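Local coordinates for carboxysome shell vertex protein CcmL (Nostoc sp., PDB 4N8X) that probably forms the pentameric vertices of the shell of the carboxysome, a polyhedral inclusion in which RuBisCO is sequestered, at residues A81-I86 and L92-K97; Q28-E33 and D53-I58. All coordinates share one frame; numbering follows the deposited sequence.

Interaction 1: residues A81-I86 and L92-K97; sequences AIIDTI and LIYSKK
Antiparallel pairing with a classic beta bulge joins I86 to I93 and Y94 in the hairpin made by strands 77-88 and 91-95. The bulge shows in the bonding: I86 O takes two N-H groups, both weakly, I93 N at 3.0 Å with an N-H...O angle of 130° and Y94 N at 3.4 Å. In return I86 N donates to Y94 O (3.0 Å, 162°), with the donor above that carbonyl's plane. T85 and S95 form the following non-hydrogen-bonded pair, and K96 N closes the run on D84 O at 2.8 Å. Beyond it K96, bent at chi3 (73°), carries its NZ to D84 OD1, a long salt bridge at 3.8 Å, with E54 as a second, weak and distant partner. D84 OD2 is bound by T13 of a neighbouring subunit, one strand of which pairs antiparallel with T85 and I86, extending the sheet.

I86 packs both partners of the bulge, CG2 against I93 CG2 at 3.9 Å and CD1 against Y94 CB at 4.0 Å, while touching W55 and I3. Cutting it back to an alanine would remove CG2 and CD1 and is likely to open a gap between Y94 CB, the I93 methyl and W55. The Y94 hydroxyl also bonds Q99 O, and a water bridges the strands, donating to I83 O and hydrogen-bonded to Y94 OH at 2.9 Å.

Interaction 2: residues Q28-E33 and D53-I58; sequences QLVDEE and DEWVLI
V30, whose methyls meet W55 across this contact, leads directly into D31, where one carboxylate oxygen, OD1, takes two backbone N-H groups: that of N35 and, weakly and far from straight, E33 N at 3.1 Å. The second bond has the connectivity of an Asx turn, and it lies where the chain turns after strand 24-30. The V30 carbonyl is held too, its O bonded to the Y40 hydroxyl of a neighbouring subunit.

The contact proper is apolar. V30 and W55 have CA atoms 8.8 Å apart, so the side chains alone bridge the gap, crossing at about a right angle. V30 CG2 stands over one face of the indole, 4.2 Å from the centroid of the six-membered ring and 8° off its normal, a CH-pi contact. With CG1 anti to the backbone N (chi1 171°), the other methyl reaches the far rim of that ring, 3.9 Å from W55 CH2 and 4.0 Å from W55 CZ3. I3, from the intervening strand 2-11, touches both V30 and W55.

A second, looser meeting joins L29 CD1 to I58 CD1 at 4.4 Å, where E41 of strand 39-44 packs against both residues. Strands 24-30 and 55-60 flank strand 2-11 in the sheet order, so side chains of next-but-one strands meet here, as in the strongly curved, OB-like beta barrel of the CcmL/EutN family.

Strands 55-60 and 77-88 are neighbours in one antiparallel sheet, and this couples the contacts, whose centres lie about 10 Å apart. Two probable backbone hydrogen bonds carry the join: I83 N to W55 O and A81 O to L57 N, each 2.9 Å. W55 is the main side chain shared by both. Interaction 2 covers one face of its indole with V30, and Y94 of interaction 1 stacks on the opposite face, Y94 CE1 lying 3.6 Å from W55 CD2, so W55 is sandwiched between strand 24-30 and the 77-95 hairpin. Both contacts also reach a neighbouring subunit, consistent with the tight homopentamer whose central pore is positively charged.

Interaction 1: residues A81-I86 and L92-K97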
loop_
_atom_site.group_PDB
_atom_site.type_symbol
_atom_site.label_atom_id
_atom_site.label_comp_id
_atom_site.label_asym_id
_atom_site.label_seq_id
_atom_site.Cartn_x
_atom_site.Cartn_y
_atom_site.Cartn_z
ATOM N N ALA A 81 1.883 -1.948 -19.642
ATOM C CA ALA A 81 2.764 -1.628 -20.763
ATOM C C ALA A 81 3.797 -2.730 -20.942
ATOM O O ALA A 81 4.185 -3.369 -19.968
ATOM C CB ALA A 81 3.461 -0.281 -20.503
ATOM N N ILE A 82 4.230 -2.946 -22.183
ATOM C CA ILE A 82 5.392 -3.787 -22.462
ATOM C C ILE A 82 6.586 -2.856 -22.728
ATOM O O ILE A 82 6.506 -1.909 -23.521
ATOM C CB ILE A 82 5.159 -4.680 -23.702
ATOM C CG1 ILE A 82 4.041 -5.686 -23.428
ATOM C CG2 ILE A 82 6.483 -5.380 -24.172
ATOM C CD1 ILE A 82 3.316 -6.186 -24.725
ATOM N N ILE A 83 7.694 -3.107 -22.052
ATOM C CA ILE A 83 8.862 -2.240 -22.191
ATOM C C ILE A 83 9.695 -2.667 -23.379
ATOM O O ILE A 83 9.968 -3.870 -23.535
ATOM C CB ILE A 83 9.729 -2.301 -20.918
ATOM C CG1 ILE A 83 8.914 -1.834 -19.701
ATOM C CG2 ILE A 83 10.915 -1.402 -21.079
ATOM C CD1 ILE A 83 9.416 -2.385 -18.406
ATOM N N ASP A 84 10.101 -1.694 -24.207
ATOM C CA ASP A 84 11.063 -1.918 -25.269
ATOM C C ASP A 84 12.485 -1.624 -24.803
ATOM O O ASP A 84 13.432 -2.374 -25.095
ATOM C CB ASP A 84 10.820 -0.924 -26.397
ATOM C CG ASP A 84 9.602 -1.233 -27.195
ATOM O OD1 ASP A 84 9.102 -2.374 -27.125
ATOM O OD2 ASP A 84 9.160 -0.314 -27.910
ATOM N N THR A 85 12.650 -0.453 -24.191
ATOM C CA THR A 85 13.965 -0.003 -23.750
ATOM C C THR A 85 13.828 0.770 -22.453
ATOM O O THR A 85 12.812 1.424 -22.199
ATOM C CB THR A 85 14.668 0.910 -24.775
ATOM O OG1 THR A 85 13.916 2.121 -24.934
ATOM C CG2 THR A 85 14.814 0.241 -26.128
ATOM N N ILE A 86 14.867 0.681 -21.636
ATOM C CA ILE A 86 15.014 1.531 -20.469
ATOM C C ILE A 86 16.363 2.233 -20.653
ATOM O O ILE A 86 17.401 1.587 -20.602
ATOM C CB ILE A 86 14.992 0.684 -19.193
ATOM C CG1 ILE A 86 13.646 -0.038 -19.071
ATOM C CG2 ILE A 86 15.226 1.538 -17.956
ATOM C CD1 ILE A 86 13.612 -1.067 -17.963
ATOM N N LEU A 92 21.998 1.805 -22.157
ATOM C CA LEU A 92 20.801 0.986 -22.072
ATOM C C LEU A 92 20.863 0.034 -20.891
ATOM O O LEU A 92 21.688 -0.880 -20.861
ATOM C CB LEU A 92 20.614 0.218 -23.383
ATOM C CG LEU A 92 20.766 1.126 -24.606
ATOM C CD1 LEU A 92 20.879 0.328 -25.889
ATOM C CD2 LEU A 92 19.615 2.115 -24.684
ATOM N N ILE A 93 20.008 0.268 -19.905
ATOM C CA ILE A 93 19.804 -0.703 -18.843
ATOM C C ILE A 93 19.144 -1.938 -19.455
ATOM O O ILE A 93 19.454 -3.086 -19.090
ATOM C CB ILE A 93 18.921 -0.123 -17.705
ATOM C CG1 ILE A 93 19.781 0.426 -16.562
ATOM C CG2 ILE A 93 17.909 -1.158 -17.187
ATOM C CD1 ILE A 93 21.232 -0.047 -16.563
ATOM N N TYR A 94 18.247 -1.697 -20.406
ATOM C CA TYR A 94 17.465 -2.776 -20.982
ATOM C C TYR A 94 17.032 -2.495 -22.419
ATOM O O TYR A 94 16.744 -1.350 -22.795
ATOM C CB TYR A 94 16.238 -3.094 -20.113
ATOM C CG TYR A 94 15.363 -4.141 -20.747
ATOM C CD1 TYR A 94 15.666 -5.488 -20.624
ATOM C CD2 TYR A 94 14.259 -3.786 -21.511
ATOM C CE1 TYR A 94 14.884 -6.461 -21.227
ATOM C CE2 TYR A 94 13.456 -4.753 -22.110
ATOM C CZ TYR A 94 13.781 -6.082 -21.977
ATOM O OH TYR A 94 12.993 -7.048 -22.591
ATOM N N SER A 95 16.974 -3.568 -23.206
ATOM C CA SER A 95 16.553 -3.512 -24.597
ATOM C C SER A 95 15.917 -4.849 -24.979
ATOM O O SER A 95 16.520 -5.902 -24.770
ATOM C CB SER A 95 17.761 -3.227 -25.471
ATOM O OG SER A 95 17.347 -3.093 -26.808
ATOM N N LYS A 96 14.698 -4.812 -25.518
ATOM C CA LYS A 96 13.945 -6.039 -25.801
ATOM C C LYS A 96 14.550 -6.882 -26.936
ATOM O O LYS A 96 14.587 -8.111 -26.853
ATOM C CB LYS A 96 12.464 -5.729 -26.083
ATOM C CG LYS A 96 11.647 -6.949 -26.510
ATOM C CD LYS A 96 10.133 -6.735 -26.415
ATOM C CE LYS A 96 9.608 -5.823 -27.499
ATOM N NZ LYS A 96 8.124 -5.967 -27.644
ATOM N N LYS A 97 15.031 -6.235 -27.987
ATOM C CA LYS A 97 15.576 -6.980 -29.130
ATOM C C LYS A 97 16.764 -7.847 -28.719
ATOM O O LYS A 97 16.922 -8.968 -29.201
ATOM C CB LYS A 97 15.971 -6.027 -30.262
ATOM C CG LYS A 97 14.820 -5.140 -30.731
ATOM C CD LYS A 97 13.527 -5.954 -30.794
ATOM C CE LYS A 97 12.516 -5.371 -31.765
ATOM N NZ LYS A 97 11.477 -6.394 -32.040
HETATM O O HOH W 1 10.141 -6.625 -23.058
#

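Interaction 2: residues Q28-E33 and D53-I58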
loop_
_atom_site.group_PDB
_atom_site.type_symbol
_atom_site.label_atom_id
_atom_site.label_comp_id
_atom_site.label_asym_id
_atom_site.label_seq_id
_atom_site.Cartn_x
_atom_site.Cartn_y
_atom_site.Cartn_z
ATOM N N GLN A 28 7.823 -11.977 -12.421
ATOM C CA GLN A 28 8.995 -11.964 -11.548
ATOM C C GLN A 28 9.467 -10.531 -11.502
ATOM O O GLN A 28 9.769 -9.951 -12.538
ATOM C CB GLN A 28 10.105 -12.887 -12.116
ATOM C CG GLN A 28 11.438 -12.872 -11.305
ATOM C CD GLN A 28 12.504 -13.772 -11.886
ATOM O OE1 GLN A 28 12.357 -14.267 -13.003
ATOM N NE2 GLN A 28 13.613 -13.978 -11.134
ATOM N N LEU A 29 9.532 -9.967 -10.294
ATOM C CA LEU A 29 9.882 -8.559 -10.090
ATOM C C LEU A 29 11.316 -8.238 -10.483
ATOM O O LEU A 29 12.195 -9.085 -10.412
ATOM C CB LEU A 29 9.633 -8.144 -8.629
ATOM C CG LEU A 29 8.135 -7.874 -8.366
ATOM C CD1 LEU A 29 7.600 -6.897 -9.366
ATOM C CD2 LEU A 29 7.270 -9.115 -8.386
ATOM N N VAL A 30 11.539 -7.007 -10.921
ATOM C CA VAL A 30 12.878 -6.529 -11.309
ATOM C C VAL A 30 13.232 -5.389 -10.358
ATOM O O VAL A 30 12.339 -4.610 -9.963
ATOM C CB VAL A 30 12.877 -6.060 -12.795
ATOM C CG1 VAL A 30 14.181 -5.358 -13.177
ATOM C CG2 VAL A 30 12.629 -7.264 -13.746
ATOM N N ASP A 31 14.496 -5.296 -9.957
ATOM C CA ASP A 31 14.921 -4.174 -9.126
ATOM C C ASP A 31 15.367 -2.980 -9.982
ATOM O O ASP A 31 15.299 -3.020 -11.212
ATOM C CB ASP A 31 15.994 -4.560 -8.077
ATOM C CG ASP A 31 17.386 -4.788 -8.664
ATOM O OD1 ASP A 31 17.635 -4.530 -9.870
ATOM O OD2 ASP A 31 18.274 -5.233 -7.897
ATOM N N GLU A 32 15.826 -1.926 -9.324
ATOM C CA GLU A 32 16.081 -0.662 -10.014
ATOM C C GLU A 32 17.202 -0.811 -11.035
ATOM O O GLU A 32 17.173 -0.159 -12.079
ATOM C CB GLU A 32 16.450 0.419 -8.999
ATOM C CG GLU A 32 16.458 1.825 -9.575
ATOM C CD GLU A 32 17.800 2.192 -10.184
ATOM O OE1 GLU A 32 18.809 1.541 -9.827
ATOM O OE2 GLU A 32 17.849 3.127 -11.022
ATOM N N GLU A 33 18.197 -1.639 -10.719
ATOM C CA GLU A 33 19.381 -1.815 -11.590
ATOM C C GLU A 33 19.115 -2.829 -12.722
ATOM O O GLU A 33 19.988 -3.080 -13.547
ATOM C CB GLU A 33 20.592 -2.277 -10.781
ATOM C CG GLU A 33 21.212 -1.209 -9.834
ATOM C CD GLU A 33 20.637 -1.252 -8.408
ATOM O OE1 GLU A 33 21.001 -0.386 -7.577
ATOM O OE2 GLU A 33 19.831 -2.151 -8.115
ATOM N N ASP A 53 8.454 -13.919 -21.161
ATOM C CA ASP A 53 9.783 -13.357 -20.916
ATOM C C ASP A 53 9.936 -11.906 -21.312
ATOM O O ASP A 53 11.018 -11.356 -21.207
ATOM C CB ASP A 53 10.860 -14.215 -21.595
ATOM C CG ASP A 53 10.910 -15.602 -21.016
ATOM O OD1 ASP A 53 10.642 -15.738 -19.803
ATOM O OD2 ASP A 53 11.152 -16.548 -21.764
ATOM N N GLU A 54 8.843 -11.267 -21.720
ATOM C CA GLU A 54 8.852 -9.818 -21.890
ATOM C C GLU A 54 8.908 -9.123 -20.523
ATOM O O GLU A 54 8.410 -9.652 -19.527
ATOM C CB GLU A 54 7.606 -9.383 -22.670
ATOM C CG GLU A 54 7.754 -9.683 -24.160
ATOM C CD GLU A 54 6.608 -9.155 -25.008
ATOM O OE1 GLU A 54 5.462 -9.249 -24.552
ATOM O OE2 GLU A 54 6.860 -8.655 -26.124
ATOM N N TRP A 55 9.549 -7.949 -20.497
ATOM C CA TRP A 55 9.461 -6.997 -19.403
ATOM C C TRP A 55 8.232 -6.093 -19.561
ATOM O O TRP A 55 7.931 -5.577 -20.641
ATOM C CB TRP A 55 10.736 -6.144 -19.361
ATOM C CG TRP A 55 11.953 -6.897 -18.843
ATOM C CD1 TRP A 55 12.191 -8.240 -18.935
ATOM C CD2 TRP A 55 13.083 -6.334 -18.153
ATOM N NE1 TRP A 55 13.417 -8.553 -18.344
ATOM C CE2 TRP A 55 13.975 -7.403 -17.860
ATOM C CE3 TRP A 55 13.433 -5.035 -17.774
ATOM C CZ2 TRP A 55 15.196 -7.208 -17.194
ATOM C CZ3 TRP A 55 14.660 -4.845 -17.093
ATOM C CH2 TRP A 55 15.516 -5.931 -16.824
ATOM N N VAL A 56 7.540 -5.869 -18.459
ATOM C CA VAL A 56 6.312 -5.113 -18.486
ATOM C C VAL A 56 6.309 -4.180 -17.270
ATOM O O VAL A 56 7.081 -4.378 -16.340
ATOM C CB VAL A 56 5.102 -6.066 -18.395
ATOM C CG1 VAL A 56 5.039 -6.956 -19.639
ATOM C CG2 VAL A 56 5.208 -6.944 -17.136
ATOM N N LEU A 57 5.454 -3.161 -17.315
ATOM C CA LEU A 57 5.153 -2.357 -16.153
ATOM C C LEU A 57 3.859 -2.869 -15.516
ATOM O O LEU A 57 2.872 -3.131 -16.214
ATOM C CB LEU A 57 4.963 -0.910 -16.572
ATOM C CG LEU A 57 6.218 -0.271 -17.104
ATOM C CD1 LEU A 57 5.834 1.041 -17.734
ATOM C CD2 LEU A 57 7.119 -0.014 -15.891
ATOM N N ILE A 58 3.873 -2.953 -14.194
ATOM C CA ILE A 58 2.714 -3.340 -13.399
ATOM C C ILE A 58 2.229 -2.112 -12.606
ATOM O O ILE A 58 3.024 -1.448 -11.957
ATOM C CB ILE A 58 3.124 -4.376 -12.366
ATOM C CG1 ILE A 58 3.680 -5.664 -13.026
ATOM C CG2 ILE A 58 1.897 -4.790 -11.510
ATOM C CD1 ILE A 58 4.063 -6.737 -11.931
#